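Local coordinates for protein extracellular ligand-binding receptor (Verminephrobacter eiseniae, PDB 4M88) that probably binds an amino acid or a similar small solute outside the cytoplasm for delivery to an ABC transporter, at residues 35-40 with 274-279; 29-34 with 294-299; 260-263 with 267-270. All blocks are in the same frame, centred on the assembly; numbering follows the deposited sequence.

Contact 1: residues 35-40 with 274-279; sequences ANKAGG and MKEAFP
The side chain of Lys37 reaches across the gap between two helix ends and meets the carboxylate of Glu276 and nothing else of 274-279. The two chains come from opposite directions. Both are extended beyond CG, and in each CG lies anti to the carbonyl carbon (chi1 -78° in Lys37, -64° in Glu276), which sends the charged groups out into the gap. The CA atoms of Lys37 and Glu276 are 10.6 Å apart, a separation that long side chains suit. Even so the ammonium stays at a distance: Lys37 NZ lies 3.8 Å from Glu276 OE2, a long salt bridge without a hydrogen bond. Both residues are exposed and bury little surface between them, so the attraction is probably weakened by solvent. Lysine suits the last turn of helix 18-37, where its charge would favour the negative end of the helix dipole; Glu276, in the last turn of helix 265-277, would probably gain from a positive partner there. Nearby, Phe278, just past the end of that helix, packs on Gln26 of helix 18-37. Just past Lys37 the backbone turns sharply. Gly40 N bonds to Ala35 O at 2.9 Å and Gly39 N to Asn36 O at 3.0 Å, while Gly39 takes a phi of 94° at which a CB would press on the carbonyl O of Ala38. This is a Schellman motif, and it ends the helix of the beta-alpha-beta unit that joins the parallel strands 4-11 and 45-52.

Contact 2: residues 29-34 with 294-299; sequences KAYLAQ and SARTVG
Tyr31 carries its ring toward Arg296 because CG stands anti to the backbone N (chi1 173°); Arg296 also has CG anti to N (chi1 -175°), and its chain runs on extended to NE. The setting is helix-to-helix packing within one lobe of the periplasmic-binding-protein fold: segments 29-34 and 294-299 run in roughly the same direction, their axes 34° apart and 8.9 Å at closest approach. The tyrosine ring lies flat on the backbone of the other helix. Arg296 CA sits over the centre of one face, 3.6 Å from the centroid of the Tyr31 ring, in a CH-pi contact. From there the methylenes of Arg296 pass CD1 and CE1 of the ring, with CG 3.5 Å from Tyr31 CE1, while on the other flank Ala295 CB meets Tyr31 CD2 at 3.7 Å. A broad, flat aromatic suits this buried place, and the small alanine lets the ring settle close to the main chain. The guanidinium continues beyond the ring to salt bridges with Glu269 and Glu300, which would offset its charge and fix its direction. Glycine suits the position of Gly299, since a CB there would clash with the tyrosine hydroxyl; Tyr31 OH rests 3.4 Å from Gly299 CA.

Contact 3: residues 260-263 with 267-270; sequences NDKM and QREF
Hydrogen bonds from Arg268 to the main chain of Lys262 tie the loop to the helix. Arg268 NE donates to Lys262 O at 2.9 Å with an N-H...O angle of 152°, from a position tilted 29° out of the carbonyl plane, and Arg268 NH2 adds a weak bond to the same oxygen. The bend of Arg268 at chi3 (-138°) turns the guanidinium back toward this loop. A water links the same two residues: it donates to Arg268 O at 2.8 Å and accepts a weak bond from Lys262 NZ, whose stronger partner is Gln271 OE1. Van der Waals contact comes from the buried Gln267. Gln267 CB lies 3.2 Å from Asp261 O, and the amide lies against the loop, NE2 by Asp261 CB and OE1 by Met263 CB. Both ends of that amide have polar mates, Leu264 N for OE1 and Asp258 O for NE2, which suits glutamine to a buried site. A leucine here would probably leave the N-H of Leu264 and the carbonyl of Asp258 without these mates and let the loop shift. The bond to Leu264 N resembles one half of a capping box at the start of helix 265-277, where the chain re-enters the lobe of the parallel sheet, as in other type I periplasmic binding proteins.

How the contacts relate
The three contacts mark one packed group of helices, 18-37, 265-277 and 286-303. Contacts 1 and 2 share helix 18-37, their centres about 9 Å apart, and touch where Met274 SE (selenomethionine) of contact 1 lies 3.6 Å from Ala30 CB of contact 2. Contact 3 lies at the start of helix 265-277 and contact 1 at its end, about 15 Å between centres. Glu269, in a segment of contact 3, serves contact 2: Glu269 OE1 is 2.7 Å from Arg296 NH1, and Gln34 NE2 probably bonds to the Glu269 carbonyl. Along the chain, contact 3 nests inside contact 1, and contact 1 inside contact 2. In this family solutes bind between the two lobes; these contacts lie in or at the edge of the lobe built on the parallel sheet.

Contact 1: residues 35-40 with 274-279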
loop_
_atom_site.group_PDB
_atom_site.type_symbol
_atom_site.label_atom_id
_atom_site.label_comp_id
_atom_site.label_asym_id
_atom_site.label_seq_id
_atom_site.Cartn_x
_atom_site.Cartn_y
_atom_site.Cartn_z
ATOM N N ALA A 35 -12.607 13.991 -11.529
ATOM C CA ALA A 35 -13.981 13.486 -11.613
ATOM C C ALA A 35 -14.998 14.623 -11.637
ATOM O O ALA A 35 -15.962 14.582 -12.407
ATOM C CB ALA A 35 -14.274 12.534 -10.460
ATOM N N ASN A 36 -14.788 15.639 -10.804
ATOM C CA ASN A 36 -15.715 16.778 -10.772
ATOM C C ASN A 36 -15.643 17.660 -12.013
ATOM O O ASN A 36 -16.659 18.207 -12.450
ATOM C CB ASN A 36 -15.545 17.603 -9.498
ATOM C CG ASN A 36 -16.055 16.871 -8.262
ATOM O OD1 ASN A 36 -16.944 16.018 -8.352
ATOM N ND2 ASN A 36 -15.481 17.182 -7.109
ATOM N N LYS A 37 -14.447 17.799 -12.580
ATOM C CA LYS A 37 -14.294 18.530 -13.839
ATOM C C LYS A 37 -15.056 17.827 -14.951
ATOM O O LYS A 37 -15.486 18.462 -15.914
ATOM C CB LYS A 37 -12.821 18.641 -14.232
ATOM C CG LYS A 37 -12.037 19.696 -13.475
ATOM C CD LYS A 37 -10.729 20.008 -14.204
ATOM C CE LYS A 37 -9.873 21.010 -13.436
ATOM N NZ LYS A 37 -8.863 21.690 -14.312
ATOM N N ALA A 38 -15.204 16.513 -14.818
ATOM C CA ALA A 38 -15.931 15.706 -15.800
ATOM C C ALA A 38 -17.417 15.583 -15.450
ATOM O O ALA A 38 -18.116 14.730 -15.999
ATOM C CB ALA A 38 -15.297 14.336 -15.942
ATOM N N GLY A 39 -17.885 16.428 -14.529
ATOM C CA GLY A 39 -19.297 16.493 -14.187
ATOM C C GLY A 39 -19.745 15.640 -13.010
ATOM O O GLY A 39 -20.944 15.421 -12.828
ATOM N N GLY A 40 -18.797 15.161 -12.207
ATOM C CA GLY A 40 -19.135 14.310 -11.076
ATOM C C GLY A 40 -19.817 13.029 -11.524
ATOM O O GLY A 40 -19.546 12.507 -12.607
HETATM N N MSE A 274 -2.607 14.920 -11.320
HETATM C CA MSE A 274 -1.641 15.527 -10.406
HETATM C C MSE A 274 -1.170 16.918 -10.854
HETATM O O MSE A 274 -1.021 17.811 -10.014
HETATM C CB MSE A 274 -0.449 14.586 -10.165
HETATM C CG MSE A 274 -0.806 13.292 -9.436
HETATM SE SE MSE A 274 -1.425 13.639 -7.595
HETATM C CE MSE A 274 0.251 14.204 -6.807
ATOM N N LYS A 275 -0.951 17.128 -12.158
ATOM C CA LYS A 275 -0.499 18.450 -12.628
ATOM C C LYS A 275 -1.561 19.495 -12.337
ATOM O O LYS A 275 -1.254 20.628 -11.960
ATOM C CB LYS A 275 -0.261 18.528 -14.142
ATOM C CG LYS A 275 0.247 17.316 -14.853
ATOM C CD LYS A 275 1.646 16.938 -14.425
ATOM C CE LYS A 275 2.146 15.728 -15.211
ATOM N NZ LYS A 275 3.313 15.091 -14.549
ATOM N N GLU A 276 -2.813 19.118 -12.569
ATOM C CA GLU A 276 -3.934 20.025 -12.368
ATOM C C GLU A 276 -4.090 20.416 -10.895
ATOM O O GLU A 276 -4.238 21.594 -10.565
ATOM C CB GLU A 276 -5.226 19.387 -12.891
ATOM C CG GLU A 276 -5.233 19.134 -14.399
ATOM C CD GLU A 276 -6.529 18.492 -14.894
ATOM O OE1 GLU A 276 -7.068 17.597 -14.199
ATOM O OE2 GLU A 276 -7.007 18.886 -15.984
ATOM N N ALA A 277 -4.039 19.418 -10.016
ATOM C CA ALA A 277 -4.305 19.621 -8.597
ATOM C C ALA A 277 -3.080 20.125 -7.832
ATOM O O ALA A 277 -3.204 20.929 -6.909
ATOM C CB ALA A 277 -4.826 18.319 -7.974
ATOM N N PHE A 278 -1.902 19.640 -8.209
ATOM C CA PHE A 278 -0.671 19.983 -7.497
ATOM C C PHE A 278 0.450 20.319 -8.468
ATOM O O PHE A 278 1.415 19.560 -8.582
ATOM C CB PHE A 278 -0.253 18.823 -6.585
ATOM C CG PHE A 278 -1.324 18.406 -5.625
ATOM C CD1 PHE A 278 -1.554 19.135 -4.463
ATOM C CD2 PHE A 278 -2.122 17.300 -5.897
ATOM C CE1 PHE A 278 -2.550 18.767 -3.581
ATOM C CE2 PHE A 278 -3.124 16.928 -5.023
ATOM C CZ PHE A 278 -3.338 17.655 -3.863
ATOM N N PRO A 279 0.331 21.460 -9.168
ATOM C CA PRO A 279 1.261 21.803 -10.252
ATOM C C PRO A 279 2.721 21.980 -9.827
ATOM O O PRO A 279 3.600 21.835 -10.677
ATOM C CB PRO A 279 0.701 23.121 -10.799
ATOM C CG PRO A 279 -0.150 23.673 -9.713
ATOM C CD PRO A 279 -0.729 22.473 -9.019
#

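Contact 2: residues 29-34 with 294-299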
loop_
_atom_site.group_PDB
_atom_site.type_symbol
_atom_site.label_atom_id
_atom_site.label_comp_id
_atom_site.label_asym_id
_atom_site.label_seq_id
_atom_site.Cartn_x
_atom_site.Cartn_y
_atom_site.Cartn_z
ATOM N N LYS A 29 -7.550 13.415 -3.805
ATOM C CA LYS A 29 -8.054 14.721 -4.217
ATOM C C LYS A 29 -7.853 14.958 -5.698
ATOM O O LYS A 29 -8.708 15.558 -6.360
ATOM C CB LYS A 29 -7.349 15.830 -3.440
ATOM C CG LYS A 29 -7.744 15.903 -1.992
ATOM C CD LYS A 29 -6.898 16.951 -1.305
ATOM C CE LYS A 29 -7.476 17.321 0.039
ATOM N NZ LYS A 29 -6.507 18.083 0.865
ATOM N N ALA A 30 -6.712 14.505 -6.213
ATOM C CA ALA A 30 -6.412 14.624 -7.633
ATOM C C ALA A 30 -7.482 13.912 -8.457
ATOM O O ALA A 30 -7.979 14.474 -9.435
ATOM C CB ALA A 30 -5.025 14.080 -7.949
ATOM N N TYR A 31 -7.862 12.700 -8.067
ATOM C CA TYR A 31 -8.931 12.021 -8.802
ATOM C C TYR A 31 -10.266 12.759 -8.683
ATOM O O TYR A 31 -10.954 12.984 -9.695
ATOM C CB TYR A 31 -9.125 10.564 -8.380
ATOM C CG TYR A 31 -10.357 10.006 -9.061
ATOM C CD1 TYR A 31 -10.345 9.724 -10.423
ATOM C CD2 TYR A 31 -11.550 9.832 -8.363
ATOM C CE1 TYR A 31 -11.483 9.253 -11.070
ATOM C CE2 TYR A 31 -12.696 9.367 -9.004
ATOM C CZ TYR A 31 -12.652 9.079 -10.352
ATOM O OH TYR A 31 -13.779 8.599 -10.991
ATOM N N LEU A 32 -10.648 13.109 -7.454
ATOM C CA LEU A 32 -11.928 13.787 -7.225
ATOM C C LEU A 32 -12.066 15.076 -8.023
ATOM O O LEU A 32 -13.137 15.370 -8.554
ATOM C CB LEU A 32 -12.148 14.050 -5.735
ATOM C CG LEU A 32 -12.256 12.774 -4.898
ATOM C CD1 LEU A 32 -12.662 13.126 -3.479
ATOM C CD2 LEU A 32 -13.226 11.774 -5.512
ATOM N N ALA A 33 -10.989 15.854 -8.118
ATOM C CA ALA A 33 -11.015 17.066 -8.920
ATOM C C ALA A 33 -11.213 16.754 -10.404
ATOM O O ALA A 33 -11.945 17.459 -11.110
ATOM C CB ALA A 33 -9.728 17.894 -8.698
ATOM N N GLN A 34 -10.545 15.708 -10.875
ATOM C CA GLN A 34 -10.656 15.251 -12.250
ATOM C C GLN A 34 -12.096 14.781 -12.470
ATOM O O GLN A 34 -12.747 15.155 -13.452
ATOM C CB GLN A 34 -9.641 14.118 -12.486
ATOM C CG GLN A 34 -9.330 13.773 -13.943
ATOM C CD GLN A 34 -8.249 12.684 -14.096
ATOM O OE1 GLN A 34 -8.358 11.596 -13.530
ATOM N NE2 GLN A 34 -7.210 12.980 -14.886
ATOM N N SER A 294 -7.531 4.207 -5.705
ATOM C CA SER A 294 -8.520 3.784 -4.727
ATOM C C SER A 294 -9.782 4.612 -4.923
ATOM O O SER A 294 -10.893 4.075 -4.946
ATOM C CB SER A 294 -7.983 3.908 -3.303
ATOM O OG SER A 294 -6.898 3.022 -3.103
ATOM N N ALA A 295 -9.604 5.916 -5.079
ATOM C CA ALA A 295 -10.726 6.816 -5.324
ATOM C C ALA A 295 -11.344 6.544 -6.691
ATOM O O ALA A 295 -12.567 6.532 -6.835
ATOM C CB ALA A 295 -10.282 8.276 -5.203
ATOM N N ARG A 296 -10.514 6.316 -7.703
ATOM C CA ARG A 296 -11.044 6.073 -9.034
ATOM C C ARG A 296 -11.856 4.774 -9.125
ATOM O O ARG A 296 -12.800 4.675 -9.903
ATOM C CB ARG A 296 -9.931 6.071 -10.078
ATOM C CG ARG A 296 -10.469 5.931 -11.486
ATOM C CD ARG A 296 -9.469 6.401 -12.524
ATOM N NE ARG A 296 -9.952 6.105 -13.864
ATOM C CZ ARG A 296 -9.241 6.303 -14.967
ATOM N NH1 ARG A 296 -8.014 6.811 -14.874
ATOM N NH2 ARG A 296 -9.756 5.986 -16.152
ATOM N N THR A 297 -11.492 3.781 -8.322
ATOM C CA THR A 297 -12.270 2.540 -8.244
ATOM C C THR A 297 -13.704 2.834 -7.816
ATOM O O THR A 297 -14.658 2.313 -8.406
ATOM C CB THR A 297 -11.630 1.592 -7.235
ATOM O OG1 THR A 297 -10.361 1.192 -7.750
ATOM C CG2 THR A 297 -12.494 0.361 -7.009
ATOM N N VAL A 298 -13.853 3.678 -6.804
ATOM C CA VAL A 298 -15.179 4.092 -6.377
ATOM C C VAL A 298 -15.907 4.822 -7.500
ATOM O O VAL A 298 -17.073 4.542 -7.771
ATOM C CB VAL A 298 -15.126 4.973 -5.129
ATOM C CG1 VAL A 298 -16.495 5.558 -4.850
ATOM C CG2 VAL A 298 -14.637 4.164 -3.931
ATOM N N GLY A 299 -15.206 5.740 -8.158
ATOM C CA GLY A 299 -15.773 6.490 -9.268
ATOM C C GLY A 299 -16.220 5.594 -10.404
ATOM O O GLY A 299 -17.328 5.740 -10.932
#

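Contact 3: residues 260-263 with 267-270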
loop_
_atom_site.group_PDB
_atom_site.type_symbol
_atom_site.label_atom_id
_atom_site.label_comp_id
_atom_site.label_asym_id
_atom_site.label_seq_id
_atom_site.Cartn_x
_atom_site.Cartn_y
_atom_site.Cartn_z
ATOM N N ASN A 260 5.695 7.342 -12.223
ATOM C CA ASN A 260 6.430 8.304 -13.026
ATOM C C ASN A 260 6.686 7.892 -14.474
ATOM O O ASN A 260 7.293 8.643 -15.237
ATOM C CB ASN A 260 7.748 8.667 -12.330
ATOM C CG ASN A 260 7.514 9.418 -11.040
ATOM O OD1 ASN A 260 7.008 10.540 -11.060
ATOM N ND2 ASN A 260 7.866 8.801 -9.907
ATOM N N ASP A 261 6.220 6.708 -14.856
ATOM C CA ASP A 261 6.355 6.262 -16.243
ATOM C C ASP A 261 5.068 6.558 -17.008
ATOM O O ASP A 261 4.027 6.829 -16.401
ATOM C CB ASP A 261 6.724 4.776 -16.319
ATOM C CG ASP A 261 8.170 4.506 -15.909
ATOM O OD1 ASP A 261 9.035 5.383 -16.146
ATOM O OD2 ASP A 261 8.442 3.415 -15.354
ATOM N N LYS A 262 5.136 6.515 -18.333
ATOM C CA LYS A 262 4.034 6.991 -19.162
ATOM C C LYS A 262 3.497 5.937 -20.121
ATOM O O LYS A 262 2.827 6.259 -21.101
ATOM C CB LYS A 262 4.466 8.235 -19.936
ATOM C CG LYS A 262 3.876 9.514 -19.387
ATOM C CD LYS A 262 4.784 10.711 -19.617
ATOM C CE LYS A 262 3.961 11.959 -19.917
ATOM N NZ LYS A 262 2.762 12.075 -19.026
HETATM N N MSE A 263 3.782 4.677 -19.819
HETATM C CA MSE A 263 3.423 3.550 -20.685
HETATM C C MSE A 263 1.915 3.303 -20.842
HETATM O O MSE A 263 1.427 3.068 -21.948
HETATM C CB MSE A 263 4.102 2.292 -20.141
HETATM C CG MSE A 263 3.663 0.984 -20.763
HETATM SE SE MSE A 263 5.009 -0.369 -20.379
HETATM C CE MSE A 263 6.570 0.660 -20.951
ATOM N N GLN A 267 -1.453 5.710 -16.189
ATOM C CA GLN A 267 -0.309 6.500 -15.740
ATOM C C GLN A 267 -0.433 7.943 -16.213
ATOM O O GLN A 267 -0.174 8.882 -15.454
ATOM C CB GLN A 267 1.002 5.876 -16.220
ATOM C CG GLN A 267 1.380 4.617 -15.443
ATOM C CD GLN A 267 2.417 3.785 -16.162
ATOM O OE1 GLN A 267 2.291 3.522 -17.358
ATOM N NE2 GLN A 267 3.454 3.368 -15.438
ATOM N N ARG A 268 -0.841 8.124 -17.464
ATOM C CA ARG A 268 -0.957 9.465 -18.022
ATOM C C ARG A 268 -2.127 10.237 -17.408
ATOM O O ARG A 268 -2.021 11.443 -17.162
ATOM C CB ARG A 268 -1.098 9.402 -19.541
ATOM C CG ARG A 268 0.108 8.819 -20.236
ATOM C CD ARG A 268 -0.172 8.604 -21.722
ATOM N NE ARG A 268 0.376 7.321 -22.145
ATOM C CZ ARG A 268 -0.325 6.350 -22.718
ATOM N NH1 ARG A 268 -1.613 6.512 -22.977
ATOM N NH2 ARG A 268 0.275 5.218 -23.049
ATOM N N GLU A 269 -3.234 9.542 -17.163
ATOM C CA GLU A 269 -4.403 10.151 -16.522
ATOM C C GLU A 269 -4.120 10.557 -15.070
ATOM O O GLU A 269 -4.558 11.615 -14.612
ATOM C CB GLU A 269 -5.605 9.201 -16.604
ATOM C CG GLU A 269 -6.089 9.010 -18.045
ATOM C CD GLU A 269 -7.071 7.865 -18.221
ATOM O OE1 GLU A 269 -7.076 6.928 -17.391
ATOM O OE2 GLU A 269 -7.831 7.904 -19.213
ATOM N N PHE A 270 -3.395 9.706 -14.351
ATOM C CA PHE A 270 -2.946 10.035 -13.013
ATOM C C PHE A 270 -2.040 11.264 -13.067
ATOM O O PHE A 270 -2.217 12.204 -12.308
ATOM C CB PHE A 270 -2.199 8.843 -12.407
ATOM C CG PHE A 270 -1.313 9.204 -11.243
ATOM C CD1 PHE A 270 -1.863 9.580 -10.020
ATOM C CD2 PHE A 270 0.073 9.139 -11.366
ATOM C CE1 PHE A 270 -1.044 9.912 -8.939
ATOM C CE2 PHE A 270 0.897 9.466 -10.297
ATOM C CZ PHE A 270 0.337 9.851 -9.078
HETATM O O HOH W 1 -0.206 13.153 -18.458
#